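Local structure of 70 kDa peptidylprolyl isomerase, putative (Plasmodium falciparum, 2FBN) at residues 94-97 with 98-102; 130-134 with 135-139; 57-60 with 61-65. The protein is a putative FK506-binding peptidylprolyl isomerase whose C-terminal tetratricopeptide repeat domain interacts with the C-terminal pentapeptide of Hsp90. All coordinates share one frame; numbering follows the deposited sequence.

The three contacts are all local, each within one run of helix or at its end, and they come along the chain in the order 3, 1, 2. Contact 3 lies in helix 54-66 and contact 1 in the last turns of helix 77-100, the next helix. Their centres are about 13 Å apart and they touch, with Leu94 against Tyr61 and Cys97 against Ile58. Contact 2 ends helix 122-135 and opens helix 138-151. Its centre is about 14 Å from that of contact 1, and the two touch, Asn99 meeting Val130 and Ala131. Contacts 2 and 3 lie about 25 Å apart between centres. All three belong to the helical repeat array, probably the scaffold that binds the Hsp90 peptide.

Contact 1: residues 94-97 with 98-102; sequences LATC and YNKNK
The Tyr98 ring sits obliquely against the backbone carbonyl of Leu94, one turn earlier in the helix. Its CD2 comes to 3.1 Å from Leu94 O. The next ring atom, CE2, meets the Leu94 side chain at CD2, 4.1 Å away, and the two side chains run side by side in the same direction. CG of Tyr98 stands anti to its own carbonyl carbon (chi1 -75°), which swings the ring back along the helix onto Leu94. The same Leu94 O also takes the Tyr98 N-H, at 2.8 Å and nearly straight (164°). Beyond the segments, the ring meets His110 of helix 104-117, and its OH makes a weak hydrogen bond to Lys62 NZ.

On another side of the helix Thr96 and Lys100 run alongside each other. Thr96 CG2 touches Lys100 CE at 4.0 Å. Thr96 OG1 is engaged otherwise: it is hydrogen-bonded to Leu92 O and to Lys127 NZ. The backbone ladder continues with Asn99 N to Ala95 O, Lys100 N to Thr96 O and Asn101 N to Cys97 O, each 2.9 Å. Asn101 ND2 reaches Asn55 OD1 near the start of helix 54-66. Lys102 then turns to positive phi (57°), and its N bonds back to Asn99 O at 3.1 Å. This bond is part of the Schellman motif that closes helix 77-100 before the turn into helix 104-117, within a tetratricopeptide repeat.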
loop_
_atom_site.group_PDB
_atom_site.type_symbol
_atom_site.label_atom_id
_atom_site.label_comp_id
_atom_site.label_asym_id
_atom_site.label_seq_id
_atom_site.Cartn_x
_atom_site.Cartn_y
_atom_site.Cartn_z
ATOM N N LEU A 94 3.940 -11.508 -2.789
ATOM C CA LEU A 94 3.461 -10.416 -3.620
ATOM C C LEU A 94 4.628 -9.754 -4.372
ATOM O O LEU A 94 4.510 -9.411 -5.556
ATOM C CB LEU A 94 2.704 -9.399 -2.775
ATOM C CG LEU A 94 1.253 -9.763 -2.432
ATOM C CD1 LEU A 94 0.763 -8.847 -1.342
ATOM C CD2 LEU A 94 0.333 -9.706 -3.680
ATOM N N ALA A 95 5.758 -9.582 -3.693
ATOM C CA ALA A 95 6.912 -8.970 -4.366
ATOM C C ALA A 95 7.318 -9.821 -5.578
ATOM O O ALA A 95 7.518 -9.294 -6.678
ATOM C CB ALA A 95 8.057 -8.797 -3.407
ATOM N N THR A 96 7.408 -11.137 -5.380
ATOM C CA THR A 96 7.640 -12.065 -6.505
ATOM C C THR A 96 6.612 -11.893 -7.632
ATOM O O THR A 96 6.977 -11.743 -8.807
ATOM C CB THR A 96 7.663 -13.529 -6.031
ATOM O OG1 THR A 96 8.594 -13.659 -4.943
ATOM C CG2 THR A 96 8.055 -14.459 -7.179
ATOM N N CYS A 97 5.324 -11.883 -7.276
ATOM C CA CYS A 97 4.262 -11.752 -8.257
ATOM C C CYS A 97 4.437 -10.483 -9.069
ATOM O O CYS A 97 4.367 -10.477 -10.284
ATOM C CB CYS A 97 2.884 -11.750 -7.577
ATOM S SG CYS A 97 2.421 -13.395 -6.959
ATOM N N TYR A 98 4.691 -9.388 -8.373
ATOM C CA TYR A 98 4.804 -8.116 -9.057
ATOM C C TYR A 98 6.077 -8.012 -9.915
ATOM O O TYR A 98 6.044 -7.418 -10.990
ATOM C CB TYR A 98 4.697 -7.001 -8.035
ATOM C CG TYR A 98 3.282 -6.778 -7.529
ATOM C CD1 TYR A 98 2.217 -6.593 -8.419
ATOM C CD2 TYR A 98 3.026 -6.717 -6.157
ATOM C CE1 TYR A 98 0.906 -6.337 -7.943
ATOM C CE2 TYR A 98 1.729 -6.461 -5.681
ATOM C CZ TYR A 98 0.688 -6.285 -6.576
ATOM O OH TYR A 98 -0.588 -6.023 -6.093
ATOM N N ASN A 99 7.189 -8.587 -9.451
ATOM C CA ASN A 99 8.382 -8.707 -10.328
ATOM C C ASN A 99 8.092 -9.502 -11.600
ATOM O O ASN A 99 8.465 -9.091 -12.704
ATOM C CB ASN A 99 9.568 -9.277 -9.569
ATOM C CG ASN A 99 10.285 -8.213 -8.732
ATOM O OD1 ASN A 99 10.196 -7.009 -9.030
ATOM N ND2 ASN A 99 11.038 -8.654 -7.728
ATOM N N LYS A 100 7.387 -10.611 -11.444
ATOM C CA LYS A 100 6.945 -11.413 -12.586
ATOM C C LYS A 100 6.074 -10.606 -13.552
ATOM O O LYS A 100 6.276 -10.653 -14.773
ATOM C CB LYS A 100 6.202 -12.652 -12.105
ATOM C CG LYS A 100 7.121 -13.744 -11.592
ATOM C CD LYS A 100 6.370 -14.891 -10.902
ATOM C CE LYS A 100 7.286 -16.113 -10.770
ATOM N NZ LYS A 100 7.538 -16.761 -12.120
ATOM N N ASN A 101 5.124 -9.838 -13.011
ATOM C CA ASN A 101 4.236 -9.001 -13.830
ATOM C C ASN A 101 4.882 -7.683 -14.295
ATOM O O ASN A 101 4.242 -6.874 -14.975
ATOM C CB ASN A 101 2.929 -8.710 -13.073
ATOM C CG ASN A 101 1.932 -9.863 -13.152
ATOM O OD1 ASN A 101 2.210 -10.907 -13.747
ATOM N ND2 ASN A 101 0.754 -9.666 -12.550
ATOM N N LYS A 102 6.152 -7.478 -13.909
ATOM C CA LYS A 102 6.910 -6.254 -14.186
ATOM C C LYS A 102 6.252 -4.983 -13.653
ATOM O O LYS A 102 6.346 -3.904 -14.272
ATOM C CB LYS A 102 7.211 -6.119 -15.690
ATOM C CG LYS A 102 7.809 -7.368 -16.301
ATOM C CD LYS A 102 8.322 -7.064 -17.695
ATOM C CE LYS A 102 8.391 -8.334 -18.478
ATOM N NZ LYS A 102 7.041 -8.609 -19.047
#

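Contact 2: residues 130-134 with 135-139; sequences VANMY and FGFLE
A Schellman motif at the end of helix 122-135 brings Asn132 and Phe137 together. Asn132 O is its hub. It accepts the N-H of Phe137 at 2.8 Å, with the donor tilted 30° from the carbonyl plane, and weaker bonds from the N-H groups of Phe135 and Gly136. Gly136 N also bonds to Met133 O at 3.1 Å, from well above that carbonyl's plane. Gly136 has positive phi (108°), at which a CB would press on the carbonyl O of Phe135.

The side chains of Asn132 and Phe137 cross at an angle, with amide and ring planes 79° apart. Asn132 OD1 lies 3.7 Å from both CB and CD2 of Phe137. The amide is gripped at both ends, since OD1 accepts a hydrogen bond from His70 NE2 of the second subunit and ND2 bonds to Asn144 OD1. The His70 ring of that subunit also packs edge-to-face with the Phe137 ring, so the turn is part of the dimer interface.

On another side, Leu138 CD2 sits 3.4 Å from Met133 O and 4.3 Å from Met133 CG. Met133 CE rests on one face of the Tyr134 ring, 3.7 Å above its plane and offset toward the rim. Phe137, the centre of an inverse gamma turn, takes the N-cap position of helix 138-151. Such a tight link joins the two antiparallel helices of a tetratricopeptide repeat.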
loop_
_atom_site.group_PDB
_atom_site.type_symbol
_atom_site.label_atom_id
_atom_site.label_comp_id
_atom_site.label_asym_id
_atom_site.label_seq_id
_atom_site.Cartn_x
_atom_site.Cartn_y
_atom_site.Cartn_z
ATOM N N VAL A 130 15.953 -6.364 -7.186
ATOM C CA VAL A 130 15.493 -6.601 -8.562
ATOM C C VAL A 130 14.504 -5.517 -9.014
ATOM O O VAL A 130 14.648 -4.938 -10.072
ATOM C CB VAL A 130 14.852 -7.988 -8.687
ATOM C CG1 VAL A 130 14.139 -8.148 -10.034
ATOM C CG2 VAL A 130 15.924 -9.069 -8.491
ATOM N N ALA A 131 13.534 -5.205 -8.161
ATOM C CA ALA A 131 12.480 -4.267 -8.532
ATOM C C ALA A 131 13.044 -2.841 -8.677
ATOM O O ALA A 131 12.721 -2.128 -9.639
ATOM C CB ALA A 131 11.393 -4.310 -7.501
ATOM N N ASN A 132 13.892 -2.458 -7.733
ATOM C CA ASN A 132 14.627 -1.181 -7.819
ATOM C C ASN A 132 15.412 -1.091 -9.125
ATOM O O ASN A 132 15.369 -0.082 -9.841
ATOM C CB ASN A 132 15.553 -0.997 -6.619
ATOM C CG ASN A 132 14.850 -0.383 -5.407
ATOM O OD1 ASN A 132 13.867 0.358 -5.554
ATOM N ND2 ASN A 132 15.358 -0.682 -4.204
ATOM N N MET A 133 16.129 -2.168 -9.430
ATOM C CA MET A 133 16.992 -2.174 -10.610
ATOM C C MET A 133 16.191 -1.945 -11.890
ATOM O O MET A 133 16.523 -1.055 -12.689
ATOM C CB MET A 133 17.751 -3.497 -10.699
ATOM C CG MET A 133 18.472 -3.689 -12.010
ATOM S SD MET A 133 19.408 -5.225 -11.968
ATOM C CE MET A 133 18.103 -6.449 -11.894
ATOM N N TYR A 134 15.137 -2.737 -12.086
ATOM C CA TYR A 134 14.364 -2.648 -13.318
ATOM C C TYR A 134 13.566 -1.352 -13.408
ATOM O O TYR A 134 13.292 -0.888 -14.517
ATOM C CB TYR A 134 13.449 -3.851 -13.482
ATOM C CG TYR A 134 14.202 -5.091 -13.906
ATOM C CD1 TYR A 134 14.916 -5.114 -15.117
ATOM C CD2 TYR A 134 14.205 -6.232 -13.109
ATOM C CE1 TYR A 134 15.601 -6.254 -15.537
ATOM C CE2 TYR A 134 14.894 -7.386 -13.521
ATOM C CZ TYR A 134 15.588 -7.379 -14.726
ATOM O OH TYR A 134 16.267 -8.508 -15.126
ATOM N N PHE A 135 13.230 -0.756 -12.268
ATOM C CA PHE A 135 12.499 0.521 -12.302
ATOM C C PHE A 135 13.438 1.711 -12.515
ATOM O O PHE A 135 12.990 2.804 -12.873
ATOM C CB PHE A 135 11.669 0.740 -11.027
ATOM C CG PHE A 135 10.617 1.827 -11.172
ATOM C CD1 PHE A 135 9.536 1.656 -12.030
ATOM C CD2 PHE A 135 10.718 3.021 -10.442
ATOM C CE1 PHE A 135 8.546 2.677 -12.159
ATOM C CE2 PHE A 135 9.727 4.026 -10.548
ATOM C CZ PHE A 135 8.649 3.845 -11.419
ATOM N N GLY A 136 14.731 1.498 -12.296
ATOM C CA GLY A 136 15.706 2.559 -12.497
ATOM C C GLY A 136 16.309 3.157 -11.245
ATOM O O GLY A 136 17.112 4.101 -11.331
ATOM N N PHE A 137 15.971 2.603 -10.077
ATOM C CA PHE A 137 16.613 2.983 -8.832
ATOM C C PHE A 137 17.924 2.211 -8.697
ATOM O O PHE A 137 18.078 1.340 -7.831
ATOM C CB PHE A 137 15.690 2.740 -7.636
ATOM C CG PHE A 137 14.541 3.718 -7.548
ATOM C CD1 PHE A 137 14.787 5.078 -7.332
ATOM C CD2 PHE A 137 13.236 3.276 -7.667
ATOM C CE1 PHE A 137 13.714 6.006 -7.232
ATOM C CE2 PHE A 137 12.144 4.189 -7.568
ATOM C CZ PHE A 137 12.400 5.555 -7.360
ATOM N N LEU A 138 18.855 2.543 -9.590
ATOM C CA LEU A 138 20.090 1.754 -9.767
ATOM C C LEU A 138 21.049 1.782 -8.591
ATOM O O LEU A 138 21.582 0.741 -8.202
ATOM C CB LEU A 138 20.816 2.157 -11.058
ATOM C CG LEU A 138 20.040 1.928 -12.354
ATOM C CD1 LEU A 138 20.887 2.323 -13.559
ATOM C CD2 LEU A 138 19.547 0.483 -12.470
ATOM N N GLU A 139 21.266 2.954 -7.998
ATOM C CA GLU A 139 22.164 3.049 -6.846
ATOM C C GLU A 139 21.575 2.307 -5.648
ATOM O O GLU A 139 22.276 1.566 -4.969
ATOM C CB GLU A 139 22.454 4.514 -6.510
ATOM C CG GLU A 139 22.951 5.277 -7.715
ATOM C CD GLU A 139 24.442 5.487 -7.706
ATOM O OE1 GLU A 139 24.865 6.662 -7.858
ATOM O OE2 GLU A 139 25.186 4.493 -7.530
#

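Contact 3: residues 57-60 with 61-65; sequences AIVK and YKEAL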
loop_
_atom_site.group_PDB
_atom_site.type_symbol
_atom_site.label_atom_id
_atom_site.label_comp_id
_atom_site.label_asym_id
_atom_site.label_seq_id
_atom_site.Cartn_x
_atom_site.Cartn_y
_atom_site.Cartn_z
ATOM N N ALA A 57 -3.226 -15.137 -7.792
ATOM C CA ALA A 57 -2.418 -15.235 -6.578
ATOM C C ALA A 57 -2.339 -13.891 -5.854
ATOM O O ALA A 57 -2.490 -13.834 -4.626
ATOM C CB ALA A 57 -1.026 -15.753 -6.893
ATOM N N ILE A 58 -2.138 -12.822 -6.623
ATOM C CA ILE A 58 -2.052 -11.464 -6.058
ATOM C C ILE A 58 -3.318 -11.116 -5.263
ATOM O O ILE A 58 -3.232 -10.652 -4.115
ATOM C CB ILE A 58 -1.787 -10.423 -7.159
ATOM C CG1 ILE A 58 -0.349 -10.590 -7.687
ATOM C CG2 ILE A 58 -2.052 -9.011 -6.633
ATOM C CD1 ILE A 58 -0.073 -9.868 -9.004
ATOM N N VAL A 59 -4.484 -11.356 -5.866
ATOM C CA VAL A 59 -5.755 -11.101 -5.179
ATOM C C VAL A 59 -5.805 -11.814 -3.821
ATOM O O VAL A 59 -6.120 -11.186 -2.792
ATOM C CB VAL A 59 -6.956 -11.475 -6.088
ATOM C CG1 VAL A 59 -8.258 -11.379 -5.318
ATOM C CG2 VAL A 59 -6.977 -10.567 -7.360
ATOM N N LYS A 60 -5.436 -13.096 -3.799
ATOM C CA LYS A 60 -5.496 -13.895 -2.558
ATOM C C LYS A 60 -4.534 -13.381 -1.496
ATOM O O LYS A 60 -4.916 -13.223 -0.326
ATOM C CB LYS A 60 -5.254 -15.383 -2.816
ATOM C CG LYS A 60 -6.327 -16.028 -3.700
ATOM C CD LYS A 60 -7.672 -16.120 -2.984
ATOM C CE LYS A 60 -8.673 -16.863 -3.856
ATOM N NZ LYS A 60 -10.013 -16.898 -3.234
ATOM N N TYR A 61 -3.291 -13.110 -1.895
ATOM C CA TYR A 61 -2.334 -12.571 -0.920
ATOM C C TYR A 61 -2.827 -11.257 -0.317
ATOM O O TYR A 61 -2.687 -11.037 0.877
ATOM C CB TYR A 61 -0.952 -12.386 -1.521
ATOM C CG TYR A 61 -0.289 -13.678 -1.949
ATOM C CD1 TYR A 61 -0.238 -14.791 -1.092
ATOM C CD2 TYR A 61 0.331 -13.765 -3.192
ATOM C CE1 TYR A 61 0.405 -15.982 -1.497
ATOM C CE2 TYR A 61 0.960 -14.931 -3.611
ATOM C CZ TYR A 61 1.003 -16.038 -2.760
ATOM O OH TYR A 61 1.635 -17.193 -3.207
ATOM N N LYS A 62 -3.403 -10.399 -1.151
ATOM C CA LYS A 62 -3.949 -9.131 -0.649
ATOM C C LYS A 62 -5.129 -9.346 0.307
ATOM O O LYS A 62 -5.227 -8.700 1.355
ATOM C CB LYS A 62 -4.328 -8.223 -1.806
ATOM C CG LYS A 62 -3.097 -7.624 -2.462
ATOM C CD LYS A 62 -3.446 -6.581 -3.483
ATOM C CE LYS A 62 -2.215 -5.708 -3.691
ATOM N NZ LYS A 62 -2.505 -4.516 -4.524
ATOM N N GLU A 63 -6.040 -10.241 -0.066
ATOM C CA GLU A 63 -7.134 -10.629 0.839
ATOM C C GLU A 63 -6.621 -11.141 2.199
ATOM O O GLU A 63 -7.154 -10.777 3.253
ATOM C CB GLU A 63 -7.994 -11.702 0.171
ATOM C CG GLU A 63 -8.869 -11.165 -0.955
ATOM C CD GLU A 63 -9.680 -12.259 -1.664
ATOM O OE1 GLU A 63 -9.489 -13.454 -1.353
ATOM O OE2 GLU A 63 -10.510 -11.897 -2.529
ATOM N N ALA A 64 -5.600 -12.003 2.180
ATOM C CA ALA A 64 -4.971 -12.480 3.414
ATOM C C ALA A 64 -4.532 -11.306 4.307
ATOM O O ALA A 64 -4.850 -11.251 5.505
ATOM C CB ALA A 64 -3.759 -13.396 3.098
ATOM N N LEU A 65 -3.798 -10.372 3.703
ATOM C CA LEU A 65 -3.300 -9.191 4.420
ATOM C C LEU A 65 -4.424 -8.296 4.958
ATOM O O LEU A 65 -4.272 -7.665 6.012
ATOM C CB LEU A 65 -2.350 -8.380 3.539
ATOM C CG LEU A 65 -1.002 -9.070 3.290
ATOM C CD1 LEU A 65 -0.177 -8.251 2.299
ATOM C CD2 LEU A 65 -0.252 -9.299 4.618
#
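Lys60 leaves the helix with its CB 3.1 Å from the backbone N of Tyr61, a spacing set simply by their being neighbours in the chain. CG stands anti to the carbonyl carbon, and the chain then bends at chi2 (-69°) before running on extended. That bend lays CD alongside the Glu63 side chain, 3.6 Å from OE1. At the tip, NZ is 4.0 Å from the same OE1, a long salt bridge one turn along the helix. The stronger partner of NZ is Glu44 OE1 of helix 31-50, and the Lys60 side chain also touches Phe48 of that helix. Having two carboxylate partners, one of them at longer range, would probably favour the charged form of the lysine.

Glu63 meets this lysine with one oxygen and Val59 with the other. OE2 lies 3.6 Å from Val59 CG1, and the two side chains point the same way. Glu63 CG passes 3.3 Å from Val59 O, the carbonyl that also accepts the Glu63 N-H.

All of this lies on helix 54-66, which packs against helices 31-50 and 77-100 in the antiparallel helical array of a tetratricopeptide repeat domain. Tyr61 touches both neighbouring helices: its OH bonds to Asn46 OD1 of helix 31-50, and its side chain packs on Leu94 of helix 77-100. Within the contact, its ring leans obliquely against the Ala57 carbonyl, with CD2 3.2 Å from Ala57 O. CE2 touches Ala57 CB at 3.9 Å. The Tyr61 N-H runs almost straight to Ala57 O (172°). Lys62 stretches away from this turn, and its side chain packs on Lys106 of the second subunit.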